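Salt-tolerant glutaminase (Micrococcus luteus, PDB 3AGD) probably catalyses the hydrolysis of L-glutamine to L-glutamate and ammonium, as a salt-tolerant member of the glutaminase family. Local coordinates at residues A74-G79 against R223-I228. Numbering follows the deposited sequence.
Sequences ALVDRG and RMLPSI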
ATOM      1  N   ALA A  74      -0.130 -20.748 -10.579  1.00 16.61           N
ATOM      2  CA  ALA A  74       1.184 -21.166 -11.048  1.00 16.78           C
ATOM      3  C   ALA A  74       2.213 -21.061  -9.932  1.00 19.49           C
ATOM      4  O   ALA A  74       3.050 -21.950  -9.762  1.00 18.56           O
ATOM      5  CB  ALA A  74       1.612 -20.313 -12.232  1.00 14.69           C
ATOM      6  N   LEU A  75       2.156 -19.967  -9.177  1.00 20.10           N
ATOM      7  CA  LEU A  75       3.091 -19.757  -8.072  1.00 20.33           C
ATOM      8  C   LEU A  75       2.863 -20.831  -7.013  1.00 19.31           C
ATOM      9  O   LEU A  75       3.812 -21.421  -6.484  1.00 18.94           O
ATOM     10  CB  LEU A  75       2.895 -18.353  -7.482  1.00 19.69           C
ATOM     11  CG  LEU A  75       3.314 -17.210  -8.421  1.00 18.19           C
ATOM     12  CD1 LEU A  75       2.669 -15.894  -8.009  1.00 17.11           C
ATOM     13  CD2 LEU A  75       4.837 -17.099  -8.422  1.00 13.16           C
ATOM     14  N   VAL A  76       1.598 -21.087  -6.706  1.00 18.28           N
ATOM     15  CA  VAL A  76       1.248 -22.109  -5.728  1.00 19.54           C
ATOM     16  C   VAL A  76       1.719 -23.482  -6.203  1.00 20.86           C
ATOM     17  O   VAL A  76       2.321 -24.241  -5.454  1.00 23.16           O
ATOM     18  CB  VAL A  76      -0.280 -22.187  -5.516  1.00 18.78           C
ATOM     19  CG1 VAL A  76      -0.637 -23.459  -4.745  1.00 21.04           C
ATOM     20  CG2 VAL A  76      -0.756 -20.967  -4.753  1.00 16.98           C
ATOM     21  N   ASP A  77       1.456 -23.786  -7.467  1.00 19.88           N
ATOM     22  CA  ASP A  77       1.817 -25.083  -8.016  1.00 19.36           C
ATOM     23  C   ASP A  77       3.280 -25.371  -8.267  1.00 19.23           C
ATOM     24  O   ASP A  77       3.743 -26.473  -7.993  1.00 20.83           O
ATOM     25  CB  ASP A  77       1.056 -25.330  -9.318  1.00 18.30           C
ATOM     26  CG  ASP A  77      -0.438 -25.410  -9.106  1.00 21.28           C
ATOM     27  OD1 ASP A  77      -0.854 -25.922  -8.046  1.00 21.76           O
ATOM     28  OD2 ASP A  77      -1.195 -24.977 -10.001  1.00 17.81           O
ATOM     29  N   ARG A  78       4.015 -24.394  -8.785  1.00 20.35           N
ATOM     30  CA  ARG A  78       5.416 -24.619  -9.122  1.00 22.01           C
ATOM     31  C   ARG A  78       6.451 -23.908  -8.258  1.00 21.29           C
ATOM     32  O   ARG A  78       7.637 -24.212  -8.344  1.00 20.91           O
ATOM     33  CB  ARG A  78       5.633 -24.245 -10.592  1.00 23.64           C
ATOM     34  CG  ARG A  78       4.681 -24.954 -11.548  1.00 18.04           C
ATOM     35  CD  ARG A  78       5.053 -26.421 -11.727  1.00 20.07           C
ATOM     36  NE  ARG A  78       6.035 -26.611 -12.787  1.00 24.35           N
ATOM     37  CZ  ARG A  78       5.781 -26.427 -14.079  1.00 31.53           C
ATOM     38  NH1 ARG A  78       4.578 -26.052 -14.480  1.00 32.85           N
ATOM     39  NH2 ARG A  78       6.737 -26.613 -14.974  1.00 41.09           N
ATOM     40  N   GLY A  79       6.008 -22.975  -7.422  1.00 21.56           N
ATOM     41  CA  GLY A  79       6.947 -22.239  -6.590  1.00 22.80           C
ATOM     42  C   GLY A  79       7.468 -21.020  -7.339  1.00 23.91           C
ATOM     43  O   GLY A  79       7.405 -20.963  -8.569  1.00 22.47           O
ATOM     44  N   ARG A 223      -7.955 -19.617   4.416  1.00 22.92           N
ATOM     45  CA  ARG A 223      -6.863 -19.120   3.589  1.00 24.03           C
ATOM     46  C   ARG A 223      -6.861 -19.869   2.264  1.00 23.72           C
ATOM     47  O   ARG A 223      -6.732 -21.092   2.232  1.00 24.98           O
ATOM     48  CB  ARG A 223      -5.510 -19.288   4.288  1.00 23.39           C
ATOM     49  CG  ARG A 223      -4.317 -18.886   3.410  1.00 23.47           C
ATOM     50  CD  ARG A 223      -3.023 -18.760   4.212  1.00 19.88           C
ATOM     51  NE  ARG A 223      -3.089 -17.663   5.175  1.00 20.78           N
ATOM     52  CZ  ARG A 223      -3.084 -16.373   4.848  1.00 23.24           C
ATOM     53  NH1 ARG A 223      -3.011 -15.999   3.573  1.00 19.19           N
ATOM     54  NH2 ARG A 223      -3.158 -15.454   5.802  1.00 22.17           N
ATOM     55  N   MET A 224      -7.017 -19.123   1.175  1.00 21.96           N
ATOM     56  CA  MET A 224      -7.041 -19.698  -0.163  1.00 22.14           C
ATOM     57  C   MET A 224      -5.667 -19.650  -0.819  1.00 21.02           C
ATOM     58  O   MET A 224      -5.352 -20.485  -1.665  1.00 19.10           O
ATOM     59  CB  MET A 224      -8.031 -18.938  -1.049  1.00 22.32           C
ATOM     60  CG  MET A 224      -9.410 -18.782  -0.442  1.00 23.63           C
ATOM     61  SD  MET A 224     -10.077 -20.358   0.129  1.00 24.88           S
ATOM     62  CE  MET A 224     -10.538 -21.117  -1.431  1.00 26.71           C
ATOM     63  N   LEU A 225      -4.857 -18.668  -0.428  1.00 18.87           N
ATOM     64  CA  LEU A 225      -3.522 -18.501  -0.996  1.00 17.58           C
ATOM     65  C   LEU A 225      -2.509 -18.014   0.029  1.00 18.46           C
ATOM     66  O   LEU A 225      -2.854 -17.299   0.969  1.00 18.79           O
ATOM     67  CB  LEU A 225      -3.550 -17.472  -2.134  1.00 14.59           C
ATOM     68  CG  LEU A 225      -4.386 -17.682  -3.400  1.00 18.07           C
ATOM     69  CD1 LEU A 225      -4.460 -16.368  -4.175  1.00 10.38           C
ATOM     70  CD2 LEU A 225      -3.768 -18.782  -4.262  1.00 18.83           C
ATOM     71  N   PRO A 226      -1.239 -18.410  -0.135  1.00 19.04           N
ATOM     72  CA  PRO A 226      -0.217 -17.953   0.812  1.00 17.73           C
ATOM     73  C   PRO A 226      -0.194 -16.434   0.652  1.00 19.57           C
ATOM     74  O   PRO A 226      -0.336 -15.932  -0.465  1.00 23.03           O
ATOM     75  CB  PRO A 226       1.059 -18.602   0.281  1.00 16.56           C
ATOM     76  CG  PRO A 226       0.542 -19.888  -0.349  1.00 17.64           C
ATOM     77  CD  PRO A 226      -0.690 -19.405  -1.076  1.00 17.79           C
ATOM     78  N   SER A 227      -0.038 -15.699   1.746  1.00 19.29           N
ATOM     79  CA  SER A 227      -0.018 -14.243   1.656  1.00 19.96           C
ATOM     80  C   SER A 227       1.072 -13.768   0.702  1.00 19.36           C
ATOM     81  O   SER A 227       0.867 -12.825  -0.063  1.00 19.21           O
ATOM     82  CB  SER A 227       0.209 -13.624   3.036  1.00 23.22           C
ATOM     83  OG  SER A 227       1.486 -13.978   3.527  1.00 28.79           O
ATOM     84  N   ILE A 228       2.228 -14.426   0.740  1.00 20.57           N
ATOM     85  CA  ILE A 228       3.336 -14.039  -0.128  1.00 23.34           C
ATOM     86  C   ILE A 228       2.966 -14.148  -1.614  1.00 22.63           C
ATOM     87  O   ILE A 228       3.475 -13.392  -2.443  1.00 21.98           O
ATOM     88  CB  ILE A 228       4.599 -14.883   0.171  1.00 24.23           C
ATOM     89  CG1 ILE A 228       5.802 -14.286  -0.554  1.00 28.01           C
ATOM     90  CG2 ILE A 228       4.380 -16.333  -0.248  1.00 22.12           C
ATOM     91  CD1 ILE A 228       7.103 -15.024  -0.292  1.00 30.59           C
TER
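Val76 meets Leu225 and Pro226 through one methyl group, CG2. The contact is purely apolar and small, burying 84 Å² in all. Val76 CG2 lies 3.8 Å from Leu225 CD2 and 4.0 Å from Pro226 CD. It therefore touches a methyl of the leucine and the ring carbon next to the proline nitrogen. The valine crosses both side chains at about a right angle, so it runs alongside neither. Val76 CG1 is anti to the backbone N (chi1 167°), which leaves CG2 as the branch that reaches across. Leu225 is buried, while Val76 and Pro226 lie at the exposed margin.

The contact joins the last turn of helix 67-78 to the loop that leads into helix 227-240, with Pro226 as the N-cap residue of that helix. Both lie in the glutaminase domain, which is related to the serine beta-lactamases. The contact lies away from the residues that bind L-glutamate, such as Ser64 and Tyr191. Helix 131-146 borders both segments: Val76 touches its Arg137 and Leu225 its Ile141. Asp77 OD2 forms a salt bridge with Arg137 NE, so Val76 and Asp77 both meet that arginine.

No hydrogen bond links the two segments. Within the loop, Arg223 NH1 donates to Leu225 O at 2.9 Å, and the acceptor lies in the guanidinium plane. The donor sits nearly in line with the carbonyl bond (C=O...N angle 163°). The same nitrogen also bonds Gly214 O, which ties the loop to the preceding chain. Helix 67-78 ends just beyond Val76, where Gly79 takes a positive phi.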